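Putative amidohydrolase/peptidase (Burkholderia cenocepacia, PDB 4WJB) probably hydrolyses carbon-nitrogen bonds other than peptide bonds, as a zinc-binding amidohydrolase of the peptidase M20 family. Local coordinates at residues V341-R346 with Y375-A380; D250-A255 with G278-R283. All blocks are in the same frame, centred on the assembly; numbering follows the deposited sequence.

Overall arrangement
Following the chain from its N terminus, interaction 2 comes first: helix 251-268 leads through a short connection into strand 274-283, and the contact of 250-255 with 278-283 closes this unit inside the M20 dimerisation region. The chain then runs through strand 289-302 and helix 305-326 and along strand 329-342, at whose end interaction 1 opens; its contact with residues 375-380 closes a loop holding helix 345-357 and strand 362-367. The two closures follow one another in series, neither nested nor crossed. The centres of interactions 1 and 2 are about 40 Å apart. Interaction 1 lies on the zinc-binding side of the molecule, interaction 2 at the interface with the second subunit.

Interaction 1. Residues V341-R346 with Y375-A380; sequences VPFAPR and YVARVA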
ATOM      1  N   VAL A 341      15.323 -26.914   6.457  1.00 25.32           N
ATOM      2  CA  VAL A 341      15.251 -28.365   6.513  1.00 25.04           C
ATOM      3  C   VAL A 341      16.256 -28.961   5.538  1.00 23.61           C
ATOM      4  O   VAL A 341      15.954 -29.146   4.359  1.00 22.49           O
ATOM      5  CB  VAL A 341      13.834 -28.881   6.185  1.00 25.17           C
ATOM      6  CG1 VAL A 341      13.777 -30.397   6.305  1.00 25.25           C
ATOM      7  CG2 VAL A 341      12.808 -28.231   7.103  1.00 21.83           C
ATOM      8  N   PRO A 342      17.477 -29.221   6.018  1.00 26.20           N
ATOM      9  CA  PRO A 342      18.421 -29.968   5.186  1.00 28.19           C
ATOM     10  C   PRO A 342      17.936 -31.398   5.021  1.00 25.11           C
ATOM     11  O   PRO A 342      17.446 -31.991   5.982  1.00 23.56           O
ATOM     12  CB  PRO A 342      19.722 -29.912   5.989  1.00 29.98           C
ATOM     13  CG  PRO A 342      19.275 -29.737   7.405  1.00 31.09           C
ATOM     14  CD  PRO A 342      18.055 -28.859   7.323  1.00 29.09           C
ATOM     15  N   PHE A 343      18.046 -31.940   3.817  1.00 25.86           N
ATOM     16  CA  PHE A 343      17.717 -33.347   3.618  1.00 24.41           C
ATOM     17  C   PHE A 343      18.949 -34.188   3.881  1.00 26.67           C
ATOM     18  O   PHE A 343      20.040 -33.653   4.072  1.00 26.63           O
ATOM     19  CB  PHE A 343      17.152 -33.576   2.216  1.00 20.75           C
ATOM     20  CG  PHE A 343      15.755 -33.045   2.050  1.00 22.21           C
ATOM     21  CD1 PHE A 343      14.699 -33.631   2.732  1.00 22.57           C
ATOM     22  CD2 PHE A 343      15.499 -31.943   1.244  1.00 23.83           C
ATOM     23  CE1 PHE A 343      13.407 -33.140   2.602  1.00 24.08           C
ATOM     24  CE2 PHE A 343      14.212 -31.448   1.104  1.00 23.77           C
ATOM     25  CZ  PHE A 343      13.163 -32.044   1.784  1.00 24.27           C
ATOM     26  N   ALA A 344      18.765 -35.501   3.932  1.00 26.34           N
ATOM     27  CA  ALA A 344      19.846 -36.407   4.280  1.00 27.65           C
ATOM     28  C   ALA A 344      20.881 -36.492   3.162  1.00 27.72           C
ATOM     29  O   ALA A 344      20.535 -36.748   2.009  1.00 25.84           O
ATOM     30  CB  ALA A 344      19.291 -37.786   4.601  1.00 24.74           C
ATOM     31  N   PRO A 345      22.161 -36.264   3.505  1.00 30.03           N
ATOM     32  CA  PRO A 345      23.269 -36.349   2.548  1.00 30.37           C
ATOM     33  C   PRO A 345      23.259 -37.639   1.729  1.00 28.86           C
ATOM     34  O   PRO A 345      23.450 -37.585   0.513  1.00 28.41           O
ATOM     35  CB  PRO A 345      24.505 -36.277   3.448  1.00 32.70           C
ATOM     36  CG  PRO A 345      24.057 -35.441   4.602  1.00 32.08           C
ATOM     37  CD  PRO A 345      22.622 -35.837   4.841  1.00 30.85           C
ATOM     38  N   ARG A 346      23.018 -38.774   2.380  1.00 29.16           N
ATOM     39  CA  ARG A 346      22.983 -40.055   1.685  1.00 32.22           C
ATOM     40  C   ARG A 346      21.822 -40.134   0.693  1.00 31.16           C
ATOM     41  O   ARG A 346      21.957 -40.716  -0.383  1.00 29.72           O
ATOM     42  CB  ARG A 346      22.902 -41.212   2.690  1.00 34.79           C
ATOM     43  CG  ARG A 346      24.187 -41.429   3.485  1.00 39.66           C
ATOM     44  CD  ARG A 346      24.081 -42.625   4.424  1.00 42.98           C
ATOM     45  NE  ARG A 346      23.782 -43.864   3.709  1.00 44.99           N
ATOM     46  CZ  ARG A 346      24.699 -44.645   3.145  1.00 48.08           C
ATOM     47  NH1 ARG A 346      25.984 -44.321   3.207  1.00 50.22           N
ATOM     48  NH2 ARG A 346      24.331 -45.753   2.517  1.00 48.81           N
ATOM     49  N   TYR A 375       8.704 -32.575   6.698  1.00 15.42           N
ATOM     50  CA  TYR A 375       8.418 -33.033   8.051  1.00 16.33           C
ATOM     51  C   TYR A 375       8.971 -34.447   8.271  1.00 17.70           C
ATOM     52  O   TYR A 375       9.518 -34.752   9.329  1.00 19.22           O
ATOM     53  CB  TYR A 375       6.908 -33.001   8.330  1.00 16.84           C
ATOM     54  CG  TYR A 375       6.325 -31.612   8.572  1.00 18.27           C
ATOM     55  CD1 TYR A 375       7.148 -30.517   8.803  1.00 19.74           C
ATOM     56  CD2 TYR A 375       4.948 -31.407   8.572  1.00 18.19           C
ATOM     57  CE1 TYR A 375       6.613 -29.249   9.029  1.00 22.04           C
ATOM     58  CE2 TYR A 375       4.403 -30.151   8.795  1.00 21.09           C
ATOM     59  CZ  TYR A 375       5.241 -29.076   9.025  1.00 22.41           C
ATOM     60  OH  TYR A 375       4.704 -27.828   9.245  1.00 24.06           O
ATOM     61  N   VAL A 376       8.840 -35.297   7.260  1.00 16.25           N
ATOM     62  CA  VAL A 376       9.302 -36.682   7.365  1.00 18.71           C
ATOM     63  C   VAL A 376      10.813 -36.707   7.585  1.00 20.10           C
ATOM     64  O   VAL A 376      11.344 -37.619   8.213  1.00 22.33           O
ATOM     65  CB  VAL A 376       8.909 -37.493   6.113  1.00 20.04           C
ATOM     66  CG1 VAL A 376       9.404 -38.953   6.203  1.00 21.46           C
ATOM     67  CG2 VAL A 376       7.399 -37.461   5.944  1.00 19.92           C
ATOM     68  N   ALA A 377      11.494 -35.675   7.101  1.00 20.53           N
ATOM     69  CA  ALA A 377      12.933 -35.544   7.303  1.00 21.08           C
ATOM     70  C   ALA A 377      13.315 -35.544   8.789  1.00 21.18           C
ATOM     71  O   ALA A 377      14.448 -35.869   9.137  1.00 21.25           O
ATOM     72  CB  ALA A 377      13.448 -34.278   6.618  1.00 23.28           C
ATOM     73  N   ARG A 378      12.367 -35.199   9.659  1.00 20.57           N
ATOM     74  CA  ARG A 378      12.605 -35.212  11.105  1.00 25.25           C
ATOM     75  C   ARG A 378      12.706 -36.616  11.701  1.00 25.64           C
ATOM     76  O   ARG A 378      13.310 -36.798  12.758  1.00 26.49           O
ATOM     77  CB  ARG A 378      11.495 -34.461  11.843  1.00 27.38           C
ATOM     78  CG  ARG A 378      11.390 -32.989  11.509  1.00 27.09           C
ATOM     79  CD  ARG A 378      10.418 -32.299  12.448  1.00 28.37           C
ATOM     80  NE  ARG A 378      10.126 -30.941  12.002  1.00 28.73           N
ATOM     81  CZ  ARG A 378       9.510 -30.027  12.741  1.00 28.43           C
ATOM     82  NH1 ARG A 378       9.127 -30.316  13.979  1.00 26.44           N
ATOM     83  NH2 ARG A 378       9.287 -28.822  12.242  1.00 27.47           N
ATOM     84  N   VAL A 379      12.100 -37.600  11.046  1.00 23.06           N
ATOM     85  CA  VAL A 379      12.024 -38.939  11.629  1.00 25.64           C
ATOM     86  C   VAL A 379      12.600 -40.026  10.728  1.00 27.26           C
ATOM     87  O   VAL A 379      12.477 -41.213  11.028  1.00 29.25           O
ATOM     88  CB  VAL A 379      10.566 -39.322  11.983  1.00 23.44           C
ATOM     89  CG1 VAL A 379      10.012 -38.394  13.061  1.00 25.02           C
ATOM     90  CG2 VAL A 379       9.684 -39.299  10.737  1.00 21.08           C
ATOM     91  N   ALA A 380      13.232 -39.618   9.633  1.00 23.98           N
ATOM     92  CA  ALA A 380      13.816 -40.563   8.687  1.00 23.64           C
ATOM     93  C   ALA A 380      14.800 -39.852   7.777  1.00 22.40           C
ATOM     94  O   ALA A 380      14.607 -38.678   7.467  1.00 20.25           O
ATOM     95  CB  ALA A 380      12.732 -41.227   7.862  1.00 24.14           C
TER
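The ring of Phe343 meets the CB methyl of Ala377 obliquely. CD1 of Phe343 is 4.1 Å from Ala377 CB, and CE1 of the same ring lies 4.2 Å from Ala377 CB, so one side of the six-membered ring carries the approach. One face has the carbonyl oxygen Val341 O above it, 4.2 Å from the plane of the Phe343 ring and displaced toward the rim. With CG anti to its carbonyl carbon (chi1 -73°), Phe343 swings its ring toward the other segment although its CB leaves the backbone in another direction.

Val341 provides the second wall. Its CG1 branch approaches Ala377 CB to 3.9 Å, a position reached with CG1 anti to the backbone N (chi1 -178°). The methyl thus rests against two neighbouring groups of segment 341-346, the CG1 branch of Val341 and the CD1-CE1 bond of Phe343, and its CB points at that segment. The backbones come closest at Phe343 and Ala377, whose CA atoms are 6.4 Å apart.

Phe343 and Ala377 both also touch Thr382 of strand 382-387, within the zinc-binding part of the fold; the Phe343 side chain is about 9 Å from that of the zinc ligand His203. Backbone hydrogen bonds tie Val341 to Gly223 and Phe343 to Thr221. Between the two segments there is none: three apolar groups meet, so this contact depends on shape and the exclusion of water, without a directional bond.

Interaction 2. Residues D250-A255 with G278-R283; sequences DALVGA and GMIEAR
Leu252 and Ile280 meet through their terminal methyls, CD1 of Leu252 standing 3.7 Å from CD1 of Ile280, while the two side chains cross at about a right angle. The same Ile280 CD1 also lies 4.4 Å from Ala255 CB, so a single methyl addresses two residues set about one helical turn apart. Ile280 reaches them in an extended form: CG1 is anti to the backbone N (chi1 -177°) and CD1 continues the line (chi2 174°). Leu252 likewise has CG anti to its backbone N, which carries CD1 across to the strand although its CB does not aim there. Ala282 turns its methyl toward the helix, and the CA atoms of Leu252 and Ala282 are 6.6 Å apart.

Asp250 caps the start of helix 251-268: its OD1 accepts from Val253 N at 3.1 Å, from above the carboxylate plane, and weakly from Leu252 N at 2.9 Å, where the N-H...OD1 angle is 128°. The cap probably helps to steady the first turn, from which Leu252 projects.

Farther out, OD1 of Asn285 of the second subunit accepts a hydrogen bond from Ile280 N, and Val277 of that subunit touches Leu252. At this interface of the dimerisation region, helix 251-268 packs against the sheet formed by antiparallel strands 274-283 and 289-302, touching Ile280 of the first and, through Leu252 and Ala255 respectively, Pro291 and Cys294 of the second.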
ATOM      1  N   ASP A 250       8.218  11.875   5.882  1.00 29.25           N
ATOM      2  CA  ASP A 250       7.442  11.022   4.991  1.00 29.44           C
ATOM      3  C   ASP A 250       7.705   9.546   5.271  1.00 29.36           C
ATOM      4  O   ASP A 250       8.781   9.029   4.972  1.00 30.00           O
ATOM      5  CB  ASP A 250       7.768  11.359   3.532  1.00 28.88           C
ATOM      6  CG  ASP A 250       6.775  10.760   2.549  1.00 28.03           C
ATOM      7  OD1 ASP A 250       6.320   9.611   2.764  1.00 28.78           O
ATOM      8  OD2 ASP A 250       6.470  11.432   1.540  1.00 25.65           O
ATOM      9  N   ALA A 251       6.706   8.875   5.837  1.00 28.00           N
ATOM     10  CA  ALA A 251       6.817   7.460   6.189  1.00 27.03           C
ATOM     11  C   ALA A 251       6.880   6.552   4.963  1.00 27.00           C
ATOM     12  O   ALA A 251       7.485   5.475   5.008  1.00 26.30           O
ATOM     13  CB  ALA A 251       5.653   7.052   7.084  1.00 25.08           C
ATOM     14  N   LEU A 252       6.257   6.973   3.868  1.00 25.62           N
ATOM     15  CA  LEU A 252       6.241   6.144   2.664  1.00 24.83           C
ATOM     16  C   LEU A 252       7.591   6.162   1.951  1.00 25.45           C
ATOM     17  O   LEU A 252       8.003   5.159   1.369  1.00 24.23           O
ATOM     18  CB  LEU A 252       5.134   6.592   1.708  1.00 22.35           C
ATOM     19  CG  LEU A 252       4.987   5.768   0.426  1.00 20.06           C
ATOM     20  CD1 LEU A 252       4.863   4.273   0.734  1.00 19.58           C
ATOM     21  CD2 LEU A 252       3.792   6.240  -0.369  1.00 18.46           C
ATOM     22  N   VAL A 253       8.283   7.295   1.997  1.00 25.63           N
ATOM     23  CA  VAL A 253       9.613   7.371   1.403  1.00 24.43           C
ATOM     24  C   VAL A 253      10.574   6.489   2.197  1.00 26.60           C
ATOM     25  O   VAL A 253      11.428   5.811   1.626  1.00 28.72           O
ATOM     26  CB  VAL A 253      10.148   8.817   1.350  1.00 23.69           C
ATOM     27  CG1 VAL A 253      11.600   8.821   0.892  1.00 24.02           C
ATOM     28  CG2 VAL A 253       9.290   9.671   0.418  1.00 20.40           C
ATOM     29  N   GLY A 254      10.414   6.484   3.517  1.00 27.36           N
ATOM     30  CA  GLY A 254      11.191   5.611   4.374  1.00 26.69           C
ATOM     31  C   GLY A 254      10.985   4.154   4.003  1.00 25.46           C
ATOM     32  O   GLY A 254      11.944   3.389   3.902  1.00 24.44           O
ATOM     33  N   ALA A 255       9.726   3.780   3.791  1.00 24.69           N
ATOM     34  CA  ALA A 255       9.380   2.426   3.395  1.00 24.34           C
ATOM     35  C   ALA A 255      10.000   2.087   2.044  1.00 24.10           C
ATOM     36  O   ALA A 255      10.534   0.998   1.863  1.00 23.57           O
ATOM     37  CB  ALA A 255       7.872   2.255   3.349  1.00 22.85           C
ATOM     38  N   GLY A 278       5.905  -8.029   0.434  1.00 18.16           N
ATOM     39  CA  GLY A 278       4.722  -8.413  -0.317  1.00 18.43           C
ATOM     40  C   GLY A 278       3.491  -7.598   0.025  1.00 21.08           C
ATOM     41  O   GLY A 278       2.511  -7.588  -0.725  1.00 19.53           O
ATOM     42  N   MET A 279       3.543  -6.912   1.162  1.00 21.45           N
ATOM     43  CA  MET A 279       2.391  -6.164   1.655  1.00 24.34           C
ATOM     44  C   MET A 279       2.796  -4.787   2.165  1.00 23.48           C
ATOM     45  O   MET A 279       3.772  -4.651   2.897  1.00 23.85           O
ATOM     46  CB  MET A 279       1.680  -6.953   2.761  1.00 27.14           C
ATOM     47  CG  MET A 279       0.475  -6.250   3.377  1.00 28.57           C
ATOM     48  SD  MET A 279      -0.334  -7.275   4.636  1.00 38.21           S
ATOM     49  CE  MET A 279      -1.773  -6.272   5.011  1.00 37.86           C
ATOM     50  N   ILE A 280       2.047  -3.765   1.765  1.00 23.63           N
ATOM     51  CA  ILE A 280       2.293  -2.417   2.261  1.00 24.17           C
ATOM     52  C   ILE A 280       0.972  -1.696   2.516  1.00 25.87           C
ATOM     53  O   ILE A 280      -0.001  -1.863   1.775  1.00 24.42           O
ATOM     54  CB  ILE A 280       3.179  -1.590   1.284  1.00 19.24           C
ATOM     55  CG1 ILE A 280       3.487  -0.202   1.862  1.00 19.50           C
ATOM     56  CG2 ILE A 280       2.527  -1.470  -0.080  1.00 19.43           C
ATOM     57  CD1 ILE A 280       4.468   0.597   1.037  1.00 19.56           C
ATOM     58  N   GLU A 281       0.942  -0.922   3.595  1.00 26.51           N
ATOM     59  CA  GLU A 281      -0.222  -0.121   3.941  1.00 29.20           C
ATOM     60  C   GLU A 281       0.228   1.268   4.368  1.00 29.30           C
ATOM     61  O   GLU A 281       0.827   1.443   5.430  1.00 30.76           O
ATOM     62  CB  GLU A 281      -1.036  -0.781   5.061  1.00 35.43           C
ATOM     63  CG  GLU A 281      -1.553  -2.176   4.733  1.00 36.61           C
ATOM     64  CD  GLU A 281      -2.771  -2.165   3.825  1.00 40.62           C
ATOM     65  OE1 GLU A 281      -3.356  -3.248   3.603  1.00 44.68           O
ATOM     66  OE2 GLU A 281      -3.156  -1.082   3.339  1.00 41.60           O
ATOM     67  N   ALA A 282      -0.051   2.254   3.527  1.00 29.55           N
ATOM     68  CA  ALA A 282       0.274   3.631   3.851  1.00 30.53           C
ATOM     69  C   ALA A 282      -0.923   4.298   4.504  1.00 31.93           C
ATOM     70  O   ALA A 282      -2.069   3.933   4.240  1.00 31.97           O
ATOM     71  CB  ALA A 282       0.697   4.386   2.605  1.00 28.72           C
ATOM     72  N   ARG A 283      -0.659   5.265   5.373  1.00 32.91           N
ATOM     73  CA  ARG A 283      -1.738   6.053   5.946  1.00 35.83           C
ATOM     74  C   ARG A 283      -1.319   7.522   6.076  1.00 36.05           C
ATOM     75  O   ARG A 283      -0.165   7.822   6.389  1.00 36.32           O
ATOM     76  CB  ARG A 283      -2.181   5.479   7.295  1.00 39.15           C
ATOM     77  CG  ARG A 283      -1.101   5.393   8.352  1.00 43.99           C
ATOM     78  CD  ARG A 283      -1.716   5.529   9.738  1.00 47.82           C
ATOM     79  NE  ARG A 283      -2.514   6.748   9.821  1.00 49.84           N
ATOM     80  CZ  ARG A 283      -2.021   7.943  10.127  1.00 49.71           C
ATOM     81  NH1 ARG A 283      -2.819   9.001  10.168  1.00 50.25           N
ATOM     82  NH2 ARG A 283      -0.729   8.081  10.391  1.00 49.07           N
TER